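Local atomic coordinates of major Capsid Protein VP1 (Chimpanzee polyomavirus Bob, PDB entry 6Y9I), a protein that forms the pentameric building blocks of the polyomavirus capsid shell and probably engages glycan receptors on the host-cell surface. Residues E90-K95 with V237-N242; G44-I49 with I272-L277; L24-R29 with R279-T284; D143-E148 with K186-L191. One frame throughout, in Å; residues are numbered along the deposited sequence.

Interaction 1 of 4, residues E90-K95 with V237-N242; sequences EAVSCK and VLLDEN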
# COMPACT_ATOMS: atom_id res chain seq x y z
N GLU A 90 -30.12 -20.08 -2.45
CA GLU A 90 -29.43 -18.86 -2.92
C GLU A 90 -28.28 -18.57 -1.96
O GLU A 90 -28.56 -18.31 -0.79
CB GLU A 90 -30.43 -17.71 -2.99
CG GLU A 90 -29.86 -16.42 -3.49
CD GLU A 90 -30.79 -15.24 -3.25
OE1 GLU A 90 -31.89 -15.45 -2.70
OE2 GLU A 90 -30.40 -14.10 -3.62
N ALA A 91 -27.04 -18.62 -2.44
CA ALA A 91 -25.86 -18.25 -1.62
C ALA A 91 -25.84 -16.72 -1.42
O ALA A 91 -25.81 -15.95 -2.42
CB ALA A 91 -24.58 -18.78 -2.24
N VAL A 92 -25.86 -16.27 -0.17
CA VAL A 92 -26.02 -14.83 0.17
C VAL A 92 -24.68 -14.24 0.63
O VAL A 92 -24.37 -13.08 0.27
CB VAL A 92 -27.16 -14.59 1.18
CG1 VAL A 92 -28.51 -15.01 0.60
CG2 VAL A 92 -26.93 -15.27 2.51
N SER A 93 -23.90 -14.99 1.38
CA SER A 93 -22.67 -14.45 1.99
C SER A 93 -21.76 -15.60 2.39
O SER A 93 -22.24 -16.75 2.56
CB SER A 93 -23.00 -13.54 3.18
OG SER A 93 -23.51 -14.31 4.24
N CYS A 94 -20.49 -15.31 2.54
CA CYS A 94 -19.57 -16.35 3.04
C CYS A 94 -18.49 -15.75 3.93
O CYS A 94 -18.14 -14.58 3.74
CB CYS A 94 -18.98 -17.13 1.88
SG CYS A 94 -17.90 -16.14 0.83
N LYS A 95 -17.98 -16.55 4.85
CA LYS A 95 -16.71 -16.26 5.53
C LYS A 95 -15.69 -17.20 4.92
O LYS A 95 -15.98 -18.38 4.75
CB LYS A 95 -16.87 -16.41 7.04
CG LYS A 95 -17.74 -15.33 7.66
CD LYS A 95 -17.53 -15.23 9.14
CE LYS A 95 -18.40 -14.18 9.77
NZ LYS A 95 -18.32 -14.29 11.25
N VAL A 237 -20.23 -10.47 0.78
CA VAL A 237 -21.62 -10.54 0.25
C VAL A 237 -21.57 -11.15 -1.16
O VAL A 237 -20.75 -10.74 -1.96
CB VAL A 237 -22.31 -9.16 0.30
CG1 VAL A 237 -23.66 -9.14 -0.42
CG2 VAL A 237 -22.47 -8.71 1.75
N LEU A 238 -22.42 -12.13 -1.45
CA LEU A 238 -22.39 -12.80 -2.77
C LEU A 238 -23.54 -12.31 -3.67
O LEU A 238 -23.61 -12.78 -4.81
CB LEU A 238 -22.46 -14.31 -2.51
CG LEU A 238 -21.29 -14.89 -1.71
CD1 LEU A 238 -21.60 -16.31 -1.26
CD2 LEU A 238 -20.02 -14.87 -2.54
N LEU A 239 -24.41 -11.44 -3.16
CA LEU A 239 -25.53 -10.85 -3.96
C LEU A 239 -24.98 -9.94 -5.06
O LEU A 239 -24.01 -9.20 -4.83
CB LEU A 239 -26.44 -10.03 -3.04
CG LEU A 239 -26.92 -10.73 -1.79
CD1 LEU A 239 -27.97 -9.87 -1.08
CD2 LEU A 239 -27.48 -12.11 -2.13
N ASP A 240 -25.61 -9.99 -6.22
CA ASP A 240 -25.31 -9.13 -7.39
C ASP A 240 -26.08 -7.81 -7.23
O ASP A 240 -26.77 -7.66 -6.21
CB ASP A 240 -25.67 -9.86 -8.69
CG ASP A 240 -27.18 -10.06 -8.96
OD1 ASP A 240 -28.02 -9.43 -8.28
OD2 ASP A 240 -27.50 -10.90 -9.84
N GLU A 241 -26.00 -6.93 -8.23
CA GLU A 241 -26.60 -5.57 -8.20
C GLU A 241 -28.13 -5.64 -8.09
O GLU A 241 -28.70 -4.65 -7.65
CB GLU A 241 -26.22 -4.78 -9.46
N ASN A 242 -28.78 -6.77 -8.42
CA ASN A 242 -30.25 -6.95 -8.26
C ASN A 242 -30.61 -7.63 -6.93
O ASN A 242 -31.81 -7.91 -6.75
CB ASN A 242 -30.85 -7.78 -9.40
CG ASN A 242 -30.85 -7.03 -10.72
OD1 ASN A 242 -31.05 -5.82 -10.72
ND2 ASN A 242 -30.61 -7.72 -11.82
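The short strand 236-237 pairs with strand 87-98 at Ser93 and Val237, right at the classic beta bulge that Val92 and Ser93 form opposite Thr284, and then runs out into a loop. Ser93 and Val237 are an antiparallel non-hydrogen-bonded pair, their CA atoms 4.4 Å apart. One step further on, Leu238 N donates to Val92 O over 2.8 Å, an almost straight bond at 172°. Leu238 carries most of the packing that follows. Its CD1 lies 3.7 Å from the backbone C of Ser93 and reaches the CB of Ala91 at 4.0 Å on one flank and the CB of Cys94 at 4.2 Å on the other. With CG anti to the carbonyl carbon (chi1 -62°), Leu238 lays CD1 over Ser93, while CD2 comes near Cys94 SG. Leu239 runs alongside Val92, pointing the same way, with CD2 4.1 Å from Val92 CG1; the same methyl meets Glu90 OE2 at 3.8 Å, the two side chains crossing at about a right angle. That carboxylate is held by Arg286 and Arg288 through OE1 and by the backbone N of Gly245 through OE2. The chemistry is thus mainly apolar, with a single backbone hydrogen bond fastening the chain as it leaves the sheet, while Ala91 O is buried here without a polar partner in the model.

Interaction 2 of 4, residues G44-I49 with I272-L277; sequences GYSEVI and IRYRGL
Two arginines of strand 272-276 reach back to grip backbone carbonyls of the loop 44-49, and each lies against a side chain of that loop as well. Arg275 NH1 donates to Gly44 O at 3.2 Å from above the carbonyl plane, while Gly276 N takes the same oxygen nearly head-on at 3.0 Å. The bend at chi2 (52°) lays the Arg275 chain over the Tyr45 ring: CD sits 3.7 Å from the ring centroid, a CH-pi contact over the centre of one face, with the guanidinium and ring planes only 9° apart. Arg273 is stretched out instead. Its NH1 meets a lone pair of Ser46 O at 3.0 Å and makes a longer salt bridge of 3.4 Å to Glu47 OE2; Val48 CG2 covers one guanidinium face. Ser46 stands in for a backbone acceptor, its OG receiving Tyr274 N at 2.9 Å and donating to Glu47 O at 2.8 Å, so the hydroxyl proton is committed. At the far end Ile49 N bonds to Ile272 O. Two neighbouring subunits close in: Tyr274 OH reaches Ile105 O of the second subunit, while Tyr45 OH and Arg275 NH2 bond to Ser149 O and Gln181 O of the third. Within the chain, strand 252-265 flanks strand 272-291 through backbone bonds between Arg273 and Met264, and between Arg275 and Cys261.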
# COMPACT_ATOMS: atom_id res chain seq x y z
N GLY A 44 1.39 -30.34 -0.30
CA GLY A 44 1.13 -28.92 -0.04
C GLY A 44 2.12 -28.00 -0.72
O GLY A 44 1.95 -26.75 -0.60
N TYR A 45 3.08 -28.57 -1.44
CA TYR A 45 4.12 -27.88 -2.22
C TYR A 45 4.05 -28.41 -3.65
O TYR A 45 3.39 -29.46 -3.90
CB TYR A 45 5.53 -28.12 -1.68
CG TYR A 45 5.84 -27.61 -0.29
CD1 TYR A 45 5.40 -28.27 0.85
CD2 TYR A 45 6.65 -26.50 -0.12
CE1 TYR A 45 5.73 -27.83 2.12
CE2 TYR A 45 7.00 -26.05 1.14
CZ TYR A 45 6.54 -26.71 2.26
OH TYR A 45 6.85 -26.22 3.50
N SER A 46 4.66 -27.69 -4.59
CA SER A 46 4.89 -28.20 -5.97
C SER A 46 6.14 -29.07 -5.95
O SER A 46 6.95 -28.98 -4.97
CB SER A 46 5.01 -27.10 -6.99
OG SER A 46 6.22 -26.37 -6.81
N GLU A 47 6.32 -29.86 -7.01
CA GLU A 47 7.64 -30.43 -7.35
C GLU A 47 8.58 -29.26 -7.66
O GLU A 47 8.09 -28.16 -7.99
CB GLU A 47 7.55 -31.39 -8.52
CG GLU A 47 8.88 -31.98 -8.94
CD GLU A 47 9.54 -32.78 -7.84
OE1 GLU A 47 9.40 -34.01 -7.88
OE2 GLU A 47 10.19 -32.19 -6.95
N VAL A 48 9.88 -29.49 -7.58
CA VAL A 48 10.91 -28.46 -7.88
C VAL A 48 10.76 -28.00 -9.34
O VAL A 48 10.48 -28.84 -10.20
CB VAL A 48 12.31 -29.00 -7.57
CG1 VAL A 48 13.36 -27.97 -7.89
CG2 VAL A 48 12.44 -29.46 -6.13
N ILE A 49 10.96 -26.70 -9.59
CA ILE A 49 10.92 -26.09 -10.95
C ILE A 49 12.24 -25.38 -11.24
O ILE A 49 12.72 -24.55 -10.41
CB ILE A 49 9.73 -25.12 -11.08
CG1 ILE A 49 8.41 -25.75 -10.66
CG2 ILE A 49 9.66 -24.57 -12.48
CD1 ILE A 49 7.42 -24.75 -10.15
N ILE A 272 12.98 -23.85 -7.08
CA ILE A 272 11.93 -23.45 -6.13
C ILE A 272 10.88 -24.55 -6.06
O ILE A 272 10.80 -25.40 -6.98
CB ILE A 272 11.35 -22.07 -6.48
CG1 ILE A 272 10.63 -22.04 -7.82
CG2 ILE A 272 12.45 -21.01 -6.42
CD1 ILE A 272 9.22 -22.51 -7.75
N ARG A 273 10.10 -24.51 -4.98
CA ARG A 273 8.77 -25.12 -4.92
C ARG A 273 7.76 -24.03 -4.50
O ARG A 273 8.04 -23.28 -3.57
CB ARG A 273 8.71 -26.24 -3.88
CG ARG A 273 9.73 -27.36 -4.00
CD ARG A 273 9.55 -28.34 -2.85
NE ARG A 273 10.49 -29.45 -2.93
CZ ARG A 273 10.23 -30.64 -3.48
NH1 ARG A 273 9.06 -30.92 -4.02
NH2 ARG A 273 11.17 -31.57 -3.48
N TYR A 274 6.58 -24.03 -5.11
CA TYR A 274 5.42 -23.27 -4.61
C TYR A 274 4.95 -23.90 -3.30
O TYR A 274 5.00 -25.13 -3.16
CB TYR A 274 4.30 -23.28 -5.65
CG TYR A 274 4.63 -22.59 -6.95
CD1 TYR A 274 4.61 -21.20 -7.06
CD2 TYR A 274 4.92 -23.32 -8.10
CE1 TYR A 274 4.90 -20.55 -8.25
CE2 TYR A 274 5.14 -22.68 -9.31
CZ TYR A 274 5.15 -21.30 -9.39
OH TYR A 274 5.41 -20.68 -10.59
N ARG A 275 4.47 -23.08 -2.38
CA ARG A 275 3.77 -23.50 -1.14
C ARG A 275 2.34 -22.95 -1.18
O ARG A 275 2.17 -21.76 -1.48
CB ARG A 275 4.59 -23.03 0.07
CG ARG A 275 3.97 -23.29 1.43
CD ARG A 275 3.52 -24.73 1.66
NE ARG A 275 3.08 -24.92 3.03
CZ ARG A 275 2.23 -25.88 3.43
NH1 ARG A 275 1.71 -26.73 2.57
NH2 ARG A 275 1.91 -26.02 4.70
N GLY A 276 1.34 -23.80 -0.91
CA GLY A 276 -0.07 -23.41 -0.77
C GLY A 276 -0.58 -23.68 0.64
O GLY A 276 -0.01 -24.54 1.32
N LEU A 277 -1.65 -23.00 1.05
CA LEU A 277 -2.32 -23.25 2.34
C LEU A 277 -3.77 -23.62 2.09
O LEU A 277 -4.36 -23.25 1.08
CB LEU A 277 -2.19 -22.02 3.25
CG LEU A 277 -0.77 -21.73 3.74
CD1 LEU A 277 -0.69 -20.41 4.50
CD2 LEU A 277 -0.27 -22.88 4.58
O HOH W 1 5.89 -23.63 4.18
O HOH W 2 9.05 -33.72 -4.93

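Interaction 3 of 4, residues L24-R29 with R279-T284; sequences LYLEPR and RYFKVT. With MG (magnesium ion), chain F.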
# COMPACT_ATOMS: atom_id res chain seq x y z
N LEU A 24 -16.72 -26.01 4.83
CA LEU A 24 -15.75 -26.99 4.30
C LEU A 24 -14.38 -26.35 4.14
O LEU A 24 -14.26 -25.10 4.22
CB LEU A 24 -16.24 -27.59 2.99
CG LEU A 24 -16.21 -26.68 1.77
CD1 LEU A 24 -16.06 -27.52 0.52
CD2 LEU A 24 -17.46 -25.82 1.69
N TYR A 25 -13.39 -27.21 4.02
CA TYR A 25 -11.98 -26.86 3.72
C TYR A 25 -11.69 -27.34 2.32
O TYR A 25 -12.20 -28.44 1.97
CB TYR A 25 -11.03 -27.54 4.69
CG TYR A 25 -10.72 -26.73 5.91
CD1 TYR A 25 -9.99 -25.56 5.80
CD2 TYR A 25 -11.15 -27.12 7.16
CE1 TYR A 25 -9.67 -24.81 6.92
CE2 TYR A 25 -10.85 -26.38 8.29
CZ TYR A 25 -10.10 -25.22 8.16
OH TYR A 25 -9.78 -24.47 9.26
N LEU A 26 -10.95 -26.54 1.56
CA LEU A 26 -10.23 -27.04 0.36
C LEU A 26 -8.75 -27.06 0.69
O LEU A 26 -8.17 -26.01 1.06
CB LEU A 26 -10.53 -26.17 -0.86
CG LEU A 26 -11.99 -26.19 -1.33
CD1 LEU A 26 -12.21 -25.22 -2.48
CD2 LEU A 26 -12.40 -27.60 -1.75
N GLU A 27 -8.17 -28.25 0.60
CA GLU A 27 -6.73 -28.46 0.82
C GLU A 27 -6.02 -27.97 -0.44
O GLU A 27 -6.58 -28.04 -1.54
CB GLU A 27 -6.47 -29.91 1.18
CG GLU A 27 -6.93 -30.24 2.59
CD GLU A 27 -6.28 -31.42 3.26
OE1 GLU A 27 -7.02 -32.36 3.61
OE2 GLU A 27 -5.05 -31.39 3.51
N PRO A 28 -4.76 -27.47 -0.31
CA PRO A 28 -4.05 -26.90 -1.45
C PRO A 28 -3.65 -28.00 -2.45
O PRO A 28 -3.35 -29.12 -2.00
CB PRO A 28 -2.82 -26.26 -0.83
CG PRO A 28 -2.59 -27.05 0.43
CD PRO A 28 -3.97 -27.45 0.92
N ARG A 29 -3.72 -27.68 -3.74
CA ARG A 29 -3.28 -28.57 -4.85
C ARG A 29 -2.13 -27.90 -5.60
O ARG A 29 -2.33 -27.38 -6.74
CB ARG A 29 -4.51 -28.93 -5.70
CG ARG A 29 -5.61 -29.59 -4.89
CD ARG A 29 -5.26 -31.00 -4.49
NE ARG A 29 -6.27 -31.64 -3.66
CZ ARG A 29 -6.14 -31.93 -2.37
NH1 ARG A 29 -5.08 -31.57 -1.68
NH2 ARG A 29 -7.11 -32.55 -1.74
N ARG A 279 -7.84 -23.48 2.56
CA ARG A 279 -8.85 -22.41 2.62
C ARG A 279 -10.14 -22.97 3.24
O ARG A 279 -10.68 -24.02 2.80
CB ARG A 279 -9.12 -21.77 1.26
CG ARG A 279 -10.18 -20.68 1.32
CD ARG A 279 -10.35 -19.92 0.02
NE ARG A 279 -9.24 -19.00 -0.26
CZ ARG A 279 -9.11 -17.79 0.26
NH1 ARG A 279 -10.03 -17.31 1.09
NH2 ARG A 279 -8.08 -17.04 -0.10
N TYR A 280 -10.63 -22.30 4.27
CA TYR A 280 -11.94 -22.57 4.88
C TYR A 280 -13.02 -21.73 4.21
O TYR A 280 -12.79 -20.54 3.92
CB TYR A 280 -11.87 -22.24 6.36
CG TYR A 280 -13.19 -22.30 7.06
CD1 TYR A 280 -13.69 -23.51 7.53
CD2 TYR A 280 -13.90 -21.15 7.28
CE1 TYR A 280 -14.92 -23.55 8.16
CE2 TYR A 280 -15.12 -21.17 7.94
CZ TYR A 280 -15.60 -22.38 8.40
OH TYR A 280 -16.79 -22.34 9.04
N PHE A 281 -14.23 -22.28 4.14
CA PHE A 281 -15.44 -21.59 3.65
C PHE A 281 -16.60 -21.85 4.61
O PHE A 281 -16.83 -23.03 5.00
CB PHE A 281 -15.90 -22.14 2.30
CG PHE A 281 -14.98 -21.90 1.14
CD1 PHE A 281 -13.85 -22.68 0.96
CD2 PHE A 281 -15.29 -20.94 0.18
CE1 PHE A 281 -13.03 -22.48 -0.14
CE2 PHE A 281 -14.47 -20.76 -0.93
CZ PHE A 281 -13.35 -21.52 -1.07
N LYS A 282 -17.31 -20.80 4.98
CA LYS A 282 -18.65 -20.92 5.60
C LYS A 282 -19.59 -20.09 4.73
O LYS A 282 -19.37 -18.87 4.63
CB LYS A 282 -18.65 -20.44 7.04
CG LYS A 282 -19.98 -20.56 7.77
CD LYS A 282 -20.06 -19.73 9.05
CE LYS A 282 -18.77 -19.67 9.85
NZ LYS A 282 -18.99 -19.16 11.22
N VAL A 283 -20.57 -20.75 4.13
CA VAL A 283 -21.49 -20.09 3.18
C VAL A 283 -22.88 -20.13 3.81
O VAL A 283 -23.32 -21.21 4.23
CB VAL A 283 -21.46 -20.80 1.81
CG1 VAL A 283 -22.40 -20.13 0.82
CG2 VAL A 283 -20.06 -20.88 1.25
N THR A 284 -23.54 -18.97 3.86
CA THR A 284 -24.93 -18.82 4.34
C THR A 284 -25.86 -18.81 3.12
O THR A 284 -25.60 -18.05 2.15
CB THR A 284 -25.10 -17.55 5.17
OG1 THR A 284 -24.21 -17.63 6.28
CG2 THR A 284 -26.51 -17.39 5.69
MG MG F . -6.62 -33.69 5.65
O HOH W 3 -4.20 -33.42 5.08
O HOH W 4 -5.98 -35.13 7.26
O HOH W 5 -8.73 -33.88 5.60
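Strands 24-26 and 279-284 pair antiparallel, their axes 4.8 Å apart at closest and their directions 149° apart, with Leu24-Phe281 and Leu26-Arg279 as hydrogen-bonded pairs around the non-hydrogen-bonded pair Tyr25-Tyr280. Four backbone bonds join them, Leu26 N to Arg279 O at 2.8 Å among them. On the face bearing the tyrosines, the edge of the Tyr280 ring is turned toward one face of the Tyr25 ring, an edge-to-face pair with centroids 5.4 Å apart and planes at 64°. Tyr280 CD1 stands over the rim of that face rather than its centre. Closer still, Tyr25 CE1 packs on Tyr280 CB at 3.4 Å, brought there by a chi1 of -91°, well off the staggered value. The Tyr280 hydroxyl is bonded to Glu23. On the other face Leu26 CD1 lies 3.7 Å from Phe281 CE1, and Leu24 CD2 rests on Phe281 CB at 4.0 Å. Just past the pairing, Glu27 OE1 binds a magnesium ion at 2.5 Å; three waters and Leu183 O of the third subunit also coordinate it, so the ion bridges two subunits, and one of those waters donates to Glu27 OE2. Strand 87-98 pairs with the other edge of 279-284, bonding Tyr280 to Glu97 and Lys282 to Lys95. Leu24 and Leu26 pack on Ala70 of strand 68-73 and on Val255 of strand 252-265, and Phe281 leans on Phe135 of strand 131-138, so the leucine and phenylalanine face turns into the core of the jelly-roll beta sandwich, while Tyr25 and Tyr280 face Pro206 and Ser207 of the third subunit.

Interaction 4 of 4, residues D143-E148 with K186-L191; sequences DLQGIE and KAKARL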
# COMPACT_ATOMS: atom_id res chain seq x y z
N ASP A 143 -16.57 -21.23 -14.46
CA ASP A 143 -16.14 -21.07 -15.87
C ASP A 143 -14.69 -20.58 -15.88
O ASP A 143 -14.37 -19.57 -15.18
CB ASP A 143 -17.10 -20.14 -16.61
CG ASP A 143 -18.51 -20.70 -16.69
OD1 ASP A 143 -18.68 -21.76 -17.34
OD2 ASP A 143 -19.44 -20.07 -16.13
N LEU A 144 -13.84 -21.27 -16.64
CA LEU A 144 -12.42 -20.91 -16.83
C LEU A 144 -12.13 -20.56 -18.29
O LEU A 144 -12.68 -21.23 -19.21
CB LEU A 144 -11.51 -22.06 -16.41
CG LEU A 144 -11.72 -22.60 -15.00
CD1 LEU A 144 -10.98 -23.92 -14.83
CD2 LEU A 144 -11.29 -21.59 -13.96
N GLN A 145 -11.22 -19.61 -18.46
CA GLN A 145 -10.60 -19.25 -19.76
C GLN A 145 -9.11 -19.61 -19.72
O GLN A 145 -8.43 -19.32 -18.71
CB GLN A 145 -10.75 -17.75 -19.99
CG GLN A 145 -9.86 -17.21 -21.11
CD GLN A 145 -10.39 -17.63 -22.46
OE1 GLN A 145 -11.60 -17.55 -22.69
NE2 GLN A 145 -9.51 -18.15 -23.30
N GLY A 146 -8.61 -20.14 -20.83
CA GLY A 146 -7.23 -20.61 -20.98
C GLY A 146 -6.36 -19.57 -21.62
O GLY A 146 -6.85 -18.74 -22.38
N ILE A 147 -5.09 -19.64 -21.26
CA ILE A 147 -3.99 -18.84 -21.82
C ILE A 147 -2.69 -19.63 -21.61
O ILE A 147 -2.68 -20.63 -20.83
CB ILE A 147 -4.00 -17.48 -21.13
CG1 ILE A 147 -3.25 -16.42 -21.94
CG2 ILE A 147 -3.44 -17.61 -19.72
CD1 ILE A 147 -3.16 -15.11 -21.25
N GLU A 148 -1.65 -19.24 -22.33
CA GLU A 148 -0.26 -19.72 -22.10
C GLU A 148 0.62 -18.48 -22.02
O GLU A 148 0.41 -17.57 -22.85
CB GLU A 148 0.21 -20.63 -23.24
CG GLU A 148 -0.58 -21.92 -23.37
CD GLU A 148 -0.28 -22.91 -22.27
OE1 GLU A 148 0.81 -22.83 -21.66
OE2 GLU A 148 -1.14 -23.78 -22.03
N LYS A 186 -12.10 -20.38 -27.93
CA LYS A 186 -12.38 -21.84 -27.83
C LYS A 186 -11.75 -22.43 -26.57
O LYS A 186 -12.24 -23.47 -26.13
CB LYS A 186 -11.90 -22.57 -29.10
CG LYS A 186 -12.57 -23.92 -29.29
N ALA A 187 -10.74 -21.80 -25.96
CA ALA A 187 -10.03 -22.39 -24.80
C ALA A 187 -10.82 -22.07 -23.52
O ALA A 187 -10.43 -21.16 -22.75
CB ALA A 187 -8.59 -21.90 -24.76
N LYS A 188 -11.95 -22.77 -23.34
CA LYS A 188 -12.89 -22.58 -22.21
C LYS A 188 -13.16 -23.94 -21.57
O LYS A 188 -13.23 -24.96 -22.27
CB LYS A 188 -14.17 -21.89 -22.69
CG LYS A 188 -13.98 -20.40 -22.99
CD LYS A 188 -15.28 -19.64 -23.24
CE LYS A 188 -15.10 -18.40 -24.09
NZ LYS A 188 -14.53 -17.27 -23.33
N ALA A 189 -13.28 -23.96 -20.25
CA ALA A 189 -13.59 -25.17 -19.49
C ALA A 189 -14.32 -24.80 -18.21
O ALA A 189 -14.32 -23.62 -17.81
CB ALA A 189 -12.34 -25.97 -19.21
N ARG A 190 -14.87 -25.81 -17.57
CA ARG A 190 -15.52 -25.66 -16.26
C ARG A 190 -14.65 -26.34 -15.23
O ARG A 190 -14.10 -27.42 -15.52
CB ARG A 190 -16.93 -26.24 -16.35
CG ARG A 190 -17.88 -25.28 -17.04
CD ARG A 190 -19.28 -25.40 -16.50
NE ARG A 190 -19.88 -24.09 -16.42
CZ ARG A 190 -21.08 -23.86 -15.95
NH1 ARG A 190 -21.83 -24.87 -15.52
NH2 ARG A 190 -21.53 -22.62 -15.93
N LEU A 191 -14.55 -25.73 -14.06
CA LEU A 191 -13.72 -26.23 -12.95
C LEU A 191 -14.52 -27.32 -12.23
O LEU A 191 -15.20 -27.03 -11.20
CB LEU A 191 -13.36 -25.06 -12.04
CG LEU A 191 -12.53 -25.44 -10.82
CD1 LEU A 191 -11.34 -26.30 -11.19
CD2 LEU A 191 -12.05 -24.18 -10.11
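Charge pairing between Asp143 and Arg190 closes one end of this contact. The two side chains lie side by side and point the same way, and Arg190 NE donates to Asp143 OD1 at 2.8 Å, nearly straight at 169°. The carboxylate oxygen lies in the guanidinium plane, yet the donor comes from above the carboxylate plane, the two planes being 40° apart. Arg190 NH2 adds weak bonds of 3.3 Å to OD1 and OD2 of Asp143, and its salt bridge to Glu140 gives the arginine a second acidic partner. Among the other polar side chains, Lys188 NZ donates to Gln145 OE1 at 3.0 Å, close to the line of the amide C=O, and is also salt-bridged to Asp205. Gln145 curls back at chi2 (74°), which lets its NE2 donate to Gly146 O at 2.9 Å, on a lone pair, and to Val184 O. With both ends of the amide engaged, its rotation is fixed. The backbone bonds follow the antiparallel pattern: Leu144 N to Ala189 O is 2.7 Å, with Ala189 N returning to Leu144 O, and Gly146 N bonds to the O of Ala187, the residue at the centre of an inverse gamma turn. Strand 142-146 is the middle of a three-stranded antiparallel sheet, between 188-191 and 202-204 and separate from the larger sheet of the chain. The apolar contact is on the face with Leu144, whose CD1 meets Leu191 CB at 3.8 Å; Trp202 of the third strand packs against Leu144 and Ala189, and Ile169 of helix 166-170 against Ala189.

Overall arrangement
Strand 272-291 ties three of the contacts together: interactions 2 and 3 both use it, and interaction 1 sits on its neighbour, strand 87-98. Interactions 1 and 3, with centres about 17 Å apart, touch directly, Lys95 N lying 2.7 Å from Lys282 O in a probable hydrogen bond. Interactions 2 and 3 meet by packing, Gly276 O being 3.7 Å from Pro28 CG. Interaction 4 belongs to the smaller sheet and touches none of the others, its nearest atoms to interaction 3 being about 8 Å away. Interactions 2 and 3 both face the third subunit, and the magnesium ion at Glu27 bridges to that subunit, whereas interactions 2 and 4 both border the second subunit.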